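Local coordinates for protein putative glucarate dehydratase (Pseudomonas fluorescens, PDB 4IT1) that probably dehydrates D-glucarate to 5-dehydro-4-deoxy-D-glucarate, as a magnesium-dependent member of the mandelate racemase/muconate lactonizing enzyme family, at residues E251-M256 / A278-R283; M292-F297 / R301-Q306; V312-H317 / R323-L328. All coordinates share one frame; numbering follows the deposited sequence.

Interaction 1 (E251-M256 / A278-R283)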
loop_
_atom_site.group_PDB
_atom_site.type_symbol
_atom_site.label_atom_id
_atom_site.label_comp_id
_atom_site.label_asym_id
_atom_site.label_seq_id
_atom_site.Cartn_x
_atom_site.Cartn_y
_atom_site.Cartn_z
ATOM N N GLU A 251 30.382 4.065 -20.545
ATOM C CA GLU A 251 31.844 3.867 -20.528
ATOM C C GLU A 251 32.541 4.689 -19.443
ATOM O O GLU A 251 33.482 4.210 -18.803
ATOM C CB GLU A 251 32.473 4.168 -21.896
ATOM C CG GLU A 251 32.063 3.233 -23.037
ATOM C CD GLU A 251 32.438 1.770 -22.819
ATOM O OE1 GLU A 251 31.638 0.891 -23.209
ATOM O OE2 GLU A 251 33.527 1.490 -22.267
ATOM N N THR A 252 32.070 5.920 -19.256
ATOM C CA THR A 252 32.549 6.810 -18.206
ATOM C C THR A 252 32.207 6.251 -16.835
ATOM O O THR A 252 33.073 6.159 -15.963
ATOM C CB THR A 252 31.939 8.219 -18.358
ATOM O OG1 THR A 252 32.452 8.825 -19.548
ATOM C CG2 THR A 252 32.281 9.110 -17.166
ATOM N N SER A 253 30.942 5.881 -16.658
ATOM C CA SER A 253 30.460 5.264 -15.426
ATOM C C SER A 253 31.337 4.077 -15.041
ATOM O O SER A 253 31.703 3.907 -13.875
ATOM C CB SER A 253 29.002 4.813 -15.593
ATOM O OG SER A 253 28.097 5.905 -15.511
ATOM N N ILE A 254 31.674 3.263 -16.035
ATOM C CA ILE A 254 32.533 2.113 -15.825
ATOM C C ILE A 254 33.951 2.525 -15.414
ATOM O O ILE A 254 34.489 1.963 -14.460
ATOM C CB ILE A 254 32.523 1.177 -17.049
ATOM C CG1 ILE A 254 31.177 0.444 -17.109
ATOM C CG2 ILE A 254 33.680 0.177 -16.995
ATOM C CD1 ILE A 254 30.878 -0.195 -18.448
ATOM N N ARG A 255 34.532 3.507 -16.114
ATOM C CA ARG A 255 35.886 3.992 -15.807
ATOM C C ARG A 255 35.974 4.589 -14.409
ATOM O O ARG A 255 36.981 4.411 -13.715
ATOM C CB ARG A 255 36.382 5.010 -16.842
ATOM C CG ARG A 255 36.720 4.415 -18.202
ATOM C CD ARG A 255 37.594 5.342 -19.045
ATOM N NE ARG A 255 36.940 6.612 -19.372
ATOM C CZ ARG A 255 37.224 7.783 -18.801
ATOM N NH1 ARG A 255 38.162 7.868 -17.863
ATOM N NH2 ARG A 255 36.568 8.878 -19.169
ATOM N N MET A 256 34.915 5.283 -13.997
ATOM C CA MET A 256 34.849 5.871 -12.665
ATOM C C MET A 256 34.734 4.808 -11.573
ATOM O O MET A 256 35.427 4.882 -10.551
ATOM C CB MET A 256 33.707 6.882 -12.567
ATOM C CG MET A 256 33.852 8.101 -13.479
ATOM S SD MET A 256 35.384 9.055 -13.329
ATOM C CE MET A 256 36.378 8.365 -14.653
ATOM N N ALA A 278 20.608 -0.770 -16.084
ATOM C CA ALA A 278 20.630 -2.236 -16.076
ATOM C C ALA A 278 21.968 -2.769 -16.565
ATOM O O ALA A 278 22.546 -3.666 -15.955
ATOM C CB ALA A 278 19.503 -2.798 -16.932
ATOM N N GLU A 279 22.453 -2.204 -17.662
ATOM C CA GLU A 279 23.674 -2.667 -18.294
ATOM C C GLU A 279 24.853 -2.400 -17.374
ATOM O O GLU A 279 25.720 -3.263 -17.194
ATOM C CB GLU A 279 23.853 -1.991 -19.653
ATOM C CG GLU A 279 25.189 -2.234 -20.339
ATOM C CD GLU A 279 25.278 -3.556 -21.077
ATOM O OE1 GLU A 279 26.290 -3.751 -21.783
ATOM O OE2 GLU A 279 24.357 -4.399 -20.959
ATOM N N LEU A 280 24.854 -1.217 -16.765
ATOM C CA LEU A 280 25.891 -0.843 -15.823
ATOM C C LEU A 280 25.957 -1.840 -14.671
ATOM O O LEU A 280 27.042 -2.321 -14.314
ATOM C CB LEU A 280 25.655 0.574 -15.287
ATOM C CG LEU A 280 26.709 1.071 -14.301
ATOM C CD1 LEU A 280 28.109 1.033 -14.924
ATOM C CD2 LEU A 280 26.342 2.470 -13.844
ATOM N N HIS A 281 24.794 -2.150 -14.097
ATOM C CA HIS A 281 24.733 -3.112 -13.013
ATOM C C HIS A 281 25.283 -4.471 -13.452
ATOM O O HIS A 281 26.179 -4.998 -12.814
ATOM C CB HIS A 281 23.323 -3.241 -12.458
ATOM C CG HIS A 281 23.192 -4.298 -11.409
ATOM N ND1 HIS A 281 23.626 -4.117 -10.113
ATOM C CD2 HIS A 281 22.689 -5.553 -11.469
ATOM C CE1 HIS A 281 23.382 -5.213 -9.415
ATOM N NE2 HIS A 281 22.821 -6.101 -10.216
ATOM N N LYS A 282 24.779 -5.005 -14.565
ATOM C CA LYS A 282 25.247 -6.297 -15.073
ATOM C C LYS A 282 26.756 -6.321 -15.190
ATOM O O LYS A 282 27.401 -7.289 -14.797
ATOM C CB LYS A 282 24.618 -6.619 -16.433
ATOM C CG LYS A 282 23.281 -7.333 -16.337
ATOM C CD LYS A 282 22.467 -7.176 -17.612
ATOM C CE LYS A 282 20.986 -7.392 -17.337
ATOM N NZ LYS A 282 20.116 -6.650 -18.294
ATOM N N ARG A 283 27.312 -5.235 -15.712
ATOM C CA ARG A 283 28.727 -5.177 -16.038
ATOM C C ARG A 283 29.628 -4.980 -14.829
ATOM O O ARG A 283 30.822 -5.249 -14.906
ATOM C CB ARG A 283 28.987 -4.071 -17.065
ATOM C CG ARG A 283 28.553 -4.426 -18.477
ATOM C CD ARG A 283 29.531 -3.867 -19.490
ATOM N NE ARG A 283 30.896 -4.224 -19.115
ATOM C CZ ARG A 283 31.990 -3.699 -19.654
ATOM N NH1 ARG A 283 33.185 -4.094 -19.225
ATOM N NH2 ARG A 283 31.890 -2.782 -20.613
#
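Ile254 turns CG1 away from its own carbonyl carbon (chi1 -72°) and extends CD1 beyond it, while Leu280, at chi1 -179°, swings its CG branch to the side of its carbonyl carbon, and the two side chains slide past one another in opposite directions. Leu280 CD1 lies 3.8 Å from Ile254 CG1 and also reaches Ser253 CB at 3.9 Å, so one methyl bridges two consecutive residues of the facing helix. One turn after Leu280, Arg283 bends at chi2 and chi3 and crosses Ile254 at roughly a right angle. Its guanidinium lays one face against the isoleucine methyl, Ile254 CD1 standing 3.5 Å from Arg283 NH2. Glu251 OE1 approaches the same Arg283 NH2 to 4.5 Å, too long for a salt bridge, although the opposite charges probably still attract. No hydrogen bond crosses the contact, which grades from buried Ser253 and Leu280 to exposed Arg283. The segment axes approach to 10.5 Å and cross at -34°. Helices 250-260 and 274-284 are successive members of the helical layer around the parallel barrel strands, with strand 266-268 between them in the chain; Leu280 also packs on Leu288 of strand 288-290, and Met256 on Val225 of helix 221-234.

Interaction 2 (M292-F297 / R301-Q306)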
loop_
_atom_site.group_PDB
_atom_site.type_symbol
_atom_site.label_atom_id
_atom_site.label_comp_id
_atom_site.label_asym_id
_atom_site.label_seq_id
_atom_site.Cartn_x
_atom_site.Cartn_y
_atom_site.Cartn_z
ATOM N N MET A 292 15.239 8.931 -10.986
ATOM C CA MET A 292 15.091 9.416 -12.361
ATOM C C MET A 292 14.407 8.394 -13.245
ATOM O O MET A 292 13.482 8.739 -13.977
ATOM C CB MET A 292 16.441 9.805 -12.961
ATOM C CG MET A 292 16.930 11.172 -12.496
ATOM S SD MET A 292 18.585 11.586 -13.066
ATOM C CE MET A 292 18.250 12.144 -14.743
ATOM N N VAL A 293 14.849 7.138 -13.167
ATOM C CA VAL A 293 14.275 6.094 -14.008
ATOM C C VAL A 293 13.134 5.320 -13.343
ATOM O O VAL A 293 12.415 4.573 -14.004
ATOM C CB VAL A 293 15.343 5.160 -14.595
ATOM C CG1 VAL A 293 16.329 5.965 -15.423
ATOM C CG2 VAL A 293 16.061 4.380 -13.493
ATOM N N VAL A 294 12.964 5.497 -12.036
ATOM C CA VAL A 294 11.810 4.934 -11.340
ATOM C C VAL A 294 11.211 6.049 -10.498
ATOM O O VAL A 294 11.655 6.303 -9.372
ATOM C CB VAL A 294 12.175 3.695 -10.472
ATOM C CG1 VAL A 294 10.969 3.202 -9.690
ATOM C CG2 VAL A 294 12.709 2.567 -11.334
ATOM N N THR A 295 10.217 6.728 -11.070
ATOM C CA THR A 295 9.589 7.883 -10.438
ATOM C C THR A 295 8.081 7.712 -10.335
ATOM O O THR A 295 7.404 8.586 -9.795
ATOM C CB THR A 295 9.887 9.201 -11.190
ATOM O OG1 THR A 295 9.309 9.150 -12.507
ATOM C CG2 THR A 295 11.381 9.444 -11.296
ATOM N N ASP A 296 7.557 6.600 -10.856
ATOM C CA ASP A 296 6.129 6.277 -10.727
ATOM C C ASP A 296 5.917 4.774 -10.848
ATOM O O ASP A 296 6.858 4.029 -11.126
ATOM C CB ASP A 296 5.257 7.062 -11.739
ATOM C CG ASP A 296 5.416 6.573 -13.189
ATOM O OD1 ASP A 296 5.487 5.350 -13.447
ATOM O OD2 ASP A 296 5.442 7.429 -14.086
ATOM N N PHE A 297 4.681 4.330 -10.647
ATOM C CA PHE A 297 4.403 2.904 -10.555
ATOM C C PHE A 297 4.623 2.111 -11.847
ATOM O O PHE A 297 5.016 0.943 -11.802
ATOM C CB PHE A 297 3.024 2.656 -9.939
ATOM C CG PHE A 297 2.965 2.981 -8.471
ATOM C CD1 PHE A 297 3.395 2.055 -7.521
ATOM C CD2 PHE A 297 2.503 4.222 -8.034
ATOM C CE1 PHE A 297 3.357 2.357 -6.165
ATOM C CE2 PHE A 297 2.455 4.524 -6.677
ATOM C CZ PHE A 297 2.884 3.591 -5.742
ATOM N N ARG A 301 7.388 -1.085 -12.537
ATOM C CA ARG A 301 7.097 -2.326 -13.263
ATOM C C ARG A 301 8.127 -2.604 -14.358
ATOM O O ARG A 301 8.610 -3.730 -14.499
ATOM C CB ARG A 301 5.672 -2.269 -13.873
ATOM C CG ARG A 301 5.235 -3.502 -14.675
ATOM C CD ARG A 301 3.858 -3.362 -15.334
ATOM N NE ARG A 301 3.865 -2.322 -16.369
ATOM C CZ ARG A 301 3.314 -1.108 -16.257
ATOM N NH1 ARG A 301 2.667 -0.741 -15.152
ATOM N NH2 ARG A 301 3.403 -0.247 -17.265
ATOM N N ARG A 302 8.443 -1.584 -15.146
ATOM C CA ARG A 302 9.397 -1.751 -16.240
ATOM C C ARG A 302 10.813 -1.953 -15.690
ATOM O O ARG A 302 11.604 -2.692 -16.268
ATOM C CB ARG A 302 9.333 -0.574 -17.228
ATOM C CG ARG A 302 8.009 -0.481 -17.996
ATOM C CD ARG A 302 8.077 0.457 -19.201
ATOM N NE ARG A 302 8.191 1.872 -18.836
ATOM C CZ ARG A 302 7.170 2.695 -18.573
ATOM N NH1 ARG A 302 5.908 2.273 -18.628
ATOM N NH2 ARG A 302 7.416 3.960 -18.260
ATOM N N SER A 303 11.125 -1.317 -14.564
ATOM C CA SER A 303 12.450 -1.489 -13.953
ATOM C C SER A 303 12.631 -2.909 -13.457
ATOM O O SER A 303 13.673 -3.524 -13.667
ATOM C CB SER A 303 12.661 -0.529 -12.786
ATOM O OG SER A 303 13.995 -0.615 -12.326
ATOM N N VAL A 304 11.594 -3.419 -12.804
ATOM C CA VAL A 304 11.624 -4.740 -12.201
ATOM C C VAL A 304 11.775 -5.826 -13.262
ATOM O O VAL A 304 12.354 -6.875 -12.998
ATOM C CB VAL A 304 10.369 -4.954 -11.321
ATOM C CG1 VAL A 304 9.951 -6.418 -11.281
ATOM C CG2 VAL A 304 10.613 -4.400 -9.925
ATOM N N ALA A 305 11.257 -5.556 -14.462
ATOM C CA ALA A 305 11.366 -6.477 -15.593
ATOM C C ALA A 305 12.790 -6.556 -16.142
ATOM O O ALA A 305 13.197 -7.594 -16.668
ATOM C CB ALA A 305 10.395 -6.074 -16.700
ATOM N N GLN A 306 13.538 -5.458 -16.034
ATOM C CA GLN A 306 14.901 -5.373 -16.582
ATOM C C GLN A 306 15.966 -5.479 -15.508
ATOM O O GLN A 306 17.148 -5.557 -15.822
ATOM C CB GLN A 306 15.112 -4.036 -17.291
ATOM C CG GLN A 306 14.359 -3.850 -18.591
ATOM C CD GLN A 306 14.586 -2.471 -19.180
ATOM O OE1 GLN A 306 13.639 -1.717 -19.388
ATOM N NE2 GLN A 306 15.850 -2.128 -19.434
#
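Val294 CG2 presses against Ser303 CB at 3.4 Å, a tight carbon pair, where the loop following barrel strand 288-290 folds back onto the helix it leads into. This is a strand-loop-helix unit of the family's barrel domain. A chi1 of 176° places the valine's CG1 on the side of its carbonyl carbon and leaves CG2 beside the backbone N, directed at the serine, whose OG lies 3.6 Å from the same methyl. Ser303 CB points toward the loop and presents its methylene to the valine methyl.

The second link is backbone to backbone, in the first turn of helix 297-306: Arg301 N donates to Phe297 O over 3.2 Å, with an N-H...O angle of 162°. The Arg301 side chain leaves the helix extended and bends at chi3, and its NH1 is held from both chains at the subunit interface, by a salt bridge with Asp298 and a hydrogen bond to the carbonyl of Thr334 of the second subunit.

Further out, the start of the helix is fixed by Asp296, the N-cap residue, whose OD1 accepts from Glu299 N; Glu299 OE2 in turn accepts from Thr295 N, the residue before the N-cap, tying the loop to the first turn of the helix just beyond the magnesium ligand Asn291. The Phe297 ring makes a cation-pi contact with Lys330 of the second subunit and stacks edge-to-face with Trp319 of its own chain. Asp296 OD1 also lies 5.4 Å from Arg302 NH2, opposite charges whose atoms do not touch.

Interaction 3 (V312-H317 / R323-L328)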
loop_
_atom_site.group_PDB
_atom_site.type_symbol
_atom_site.label_atom_id
_atom_site.label_comp_id
_atom_site.label_asym_id
_atom_site.label_seq_id
_atom_site.Cartn_x
_atom_site.Cartn_y
_atom_site.Cartn_z
ATOM N N VAL A 312 15.373 2.309 -4.725
ATOM C CA VAL A 312 14.490 3.392 -5.115
ATOM C C VAL A 312 14.489 4.485 -4.051
ATOM O O VAL A 312 14.190 4.227 -2.882
ATOM C CB VAL A 312 13.044 2.900 -5.352
ATOM C CG1 VAL A 312 12.147 4.065 -5.749
ATOM C CG2 VAL A 312 13.018 1.824 -6.430
ATOM N N LEU A 313 14.839 5.701 -4.463
ATOM C CA LEU A 313 14.676 6.861 -3.597
ATOM C C LEU A 313 13.288 7.462 -3.796
ATOM O O LEU A 313 13.041 8.169 -4.771
ATOM C CB LEU A 313 15.770 7.902 -3.852
ATOM C CG LEU A 313 17.222 7.404 -3.875
ATOM C CD1 LEU A 313 18.157 8.582 -4.060
ATOM C CD2 LEU A 313 17.604 6.625 -2.620
ATOM N N ALA A 314 12.381 7.146 -2.880
ATOM C CA ALA A 314 11.036 7.707 -2.880
ATOM C C ALA A 314 11.041 9.196 -2.516
ATOM O O ALA A 314 12.035 9.718 -2.005
ATOM C CB ALA A 314 10.139 6.927 -1.929
ATOM N N ASP A 315 9.921 9.858 -2.789
ATOM C CA ASP A 315 9.741 11.298 -2.590
ATOM C C ASP A 315 8.240 11.495 -2.621
ATOM O O ASP A 315 7.610 11.331 -3.671
ATOM C CB ASP A 315 10.410 12.085 -3.721
ATOM C CG ASP A 315 10.382 13.594 -3.504
ATOM O OD1 ASP A 315 9.369 14.125 -2.999
ATOM O OD2 ASP A 315 11.386 14.252 -3.866
ATOM N N HIS A 316 7.659 11.811 -1.464
ATOM C CA HIS A 316 6.209 11.781 -1.322
ATOM C C HIS A 316 5.536 12.843 -2.187
ATOM O O HIS A 316 4.341 12.743 -2.485
ATOM C CB HIS A 316 5.801 11.946 0.147
ATOM C CG HIS A 316 6.004 13.330 0.685
ATOM N ND1 HIS A 316 7.215 13.763 1.187
ATOM C CD2 HIS A 316 5.152 14.377 0.800
ATOM C CE1 HIS A 316 7.097 15.016 1.593
ATOM N NE2 HIS A 316 5.855 15.412 1.367
ATOM N N HIS A 317 6.312 13.852 -2.577
ATOM C CA HIS A 317 5.788 14.980 -3.335
ATOM C C HIS A 317 5.275 14.555 -4.694
ATOM O O HIS A 317 4.202 14.990 -5.114
ATOM C CB HIS A 317 6.850 16.052 -3.512
ATOM C CG HIS A 317 7.325 16.644 -2.226
ATOM N ND1 HIS A 317 8.611 16.480 -1.764
ATOM C CD2 HIS A 317 6.687 17.408 -1.307
ATOM C CE1 HIS A 317 8.749 17.120 -0.618
ATOM N NE2 HIS A 317 7.595 17.690 -0.318
ATOM N N ARG A 323 0.587 7.772 1.827
ATOM C CA ARG A 323 0.101 6.405 1.728
ATOM C C ARG A 323 0.617 5.693 0.479
ATOM O O ARG A 323 0.884 4.486 0.520
ATOM C CB ARG A 323 -1.426 6.351 1.804
ATOM C CG ARG A 323 -1.948 6.529 3.222
ATOM C CD ARG A 323 -3.463 6.427 3.307
ATOM N NE ARG A 323 -3.922 6.750 4.659
ATOM C CZ ARG A 323 -5.193 6.921 5.017
ATOM N NH1 ARG A 323 -6.174 6.807 4.129
ATOM N NH2 ARG A 323 -5.486 7.206 6.277
ATOM N N ASP A 324 0.765 6.444 -0.615
ATOM C CA ASP A 324 1.318 5.905 -1.859
ATOM C C ASP A 324 2.787 5.542 -1.678
ATOM O O ASP A 324 3.266 4.546 -2.229
ATOM C CB ASP A 324 1.148 6.903 -3.019
ATOM C CG ASP A 324 -0.244 6.858 -3.649
ATOM O OD1 ASP A 324 -1.079 6.010 -3.260
ATOM O OD2 ASP A 324 -0.504 7.682 -4.551
ATOM N N THR A 325 3.495 6.365 -0.907
ATOM C CA THR A 325 4.886 6.106 -0.538
ATOM C C THR A 325 5.056 4.805 0.283
ATOM O O THR A 325 6.066 4.099 0.143
ATOM C CB THR A 325 5.476 7.311 0.217
ATOM O OG1 THR A 325 5.496 8.450 -0.652
ATOM C CG2 THR A 325 6.883 7.040 0.665
ATOM N N GLN A 326 4.062 4.492 1.116
ATOM C CA GLN A 326 4.073 3.268 1.914
ATOM C C GLN A 326 3.861 2.073 0.996
ATOM O O GLN A 326 4.559 1.056 1.102
ATOM C CB GLN A 326 2.975 3.295 2.980
ATOM C CG GLN A 326 3.122 4.377 4.032
ATOM C CD GLN A 326 2.116 4.218 5.152
ATOM O OE1 GLN A 326 2.301 3.408 6.059
ATOM N NE2 GLN A 326 1.042 4.989 5.091
ATOM N N THR A 327 2.895 2.208 0.090
ATOM C CA THR A 327 2.691 1.221 -0.966
ATOM C C THR A 327 3.993 0.975 -1.710
ATOM O O THR A 327 4.402 -0.174 -1.863
ATOM C CB THR A 327 1.596 1.649 -1.947
ATOM O OG1 THR A 327 0.411 1.933 -1.208
ATOM C CG2 THR A 327 1.296 0.524 -2.931
ATOM N N LEU A 328 4.657 2.050 -2.138
ATOM C CA LEU A 328 5.943 1.892 -2.799
ATOM C C LEU A 328 6.946 1.124 -1.927
ATOM O O LEU A 328 7.605 0.203 -2.416
ATOM C CB LEU A 328 6.540 3.233 -3.260
ATOM C CG LEU A 328 7.944 3.119 -3.889
ATOM C CD1 LEU A 328 7.987 2.248 -5.156
ATOM C CD2 LEU A 328 8.540 4.487 -4.148
#
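The short strand 312-314 and helix 323-328 run nearly antiparallel, at 166°, with their axes 10.0 Å apart at closest approach, and the chain draws nearest at His316 and Thr325, whose CA atoms are 5.9 Å apart. Leu328 provides the apolar half of the contact. With CG anti to N (chi1 176°), it brings CD2 to 3.7 Å from Ala314 CB, and the same methyl meets Val312 CG1 at 4.0 Å; one leucine branch thus spans two residues on the same side of the strand. A turn earlier, Thr325 straddles the junction: its CG2 lies 4.2 Å from Ala314 CB, whereas OG1 rests 3.6 Å from His316 CB and is hydrogen-bonded to the carbonyl of Gly321, just before the helix.

Strand 311-314 followed by helix 322-334 forms a beta/alpha unit of the barrel domain, with short helix 316-319 inserted at the strand's C-terminal end. Strand 338-341 completes a right-handed beta-alpha-beta crossover by pairing parallel to 311-314, and its Met341 packs on Ala314 and Thr325.

Asp315 caps the inserted helix: OD1 accepts from His317 N on its anti side, and from His317 ND1 through its syn lone pair over 2.8 Å. At the other ring nitrogen, His317 NE2 is hydrogen-bonded to Ser350 OG, which holds the imidazole from both of its nitrogens. His316 CE1 lies 3.3 Å above the plane of the His317 ring, offset toward its rim. Asp315 OD2 accepts from ND1 of His342, one of two predicted proton acceptors.

How the interactions relate
The three contacts follow one another along the chain within the enolase-like barrel domain. Interaction 1 joins two neighbouring outer helices; interaction 2 folds the loop after strand 288-290 onto helix 297-306; interaction 3 packs strand 311-314 against helix 322-334. Interactions 1 and 2, centres about 18 Å apart, touch where Ala278 CB meets Gln306 O at 3.8 Å. Interactions 2 and 3, about 13 Å between centres, share packing of Phe297 on helix 322-334 and of Val294 on Val312. Interactions 1 and 3 do not touch: centres about 27 Å apart, nearest atoms about 12 Å. The series passes from the partly exposed helical layer to the subunit interface and the strand ends near magnesium ligand Asn291 and His342, predicted to be catalytic.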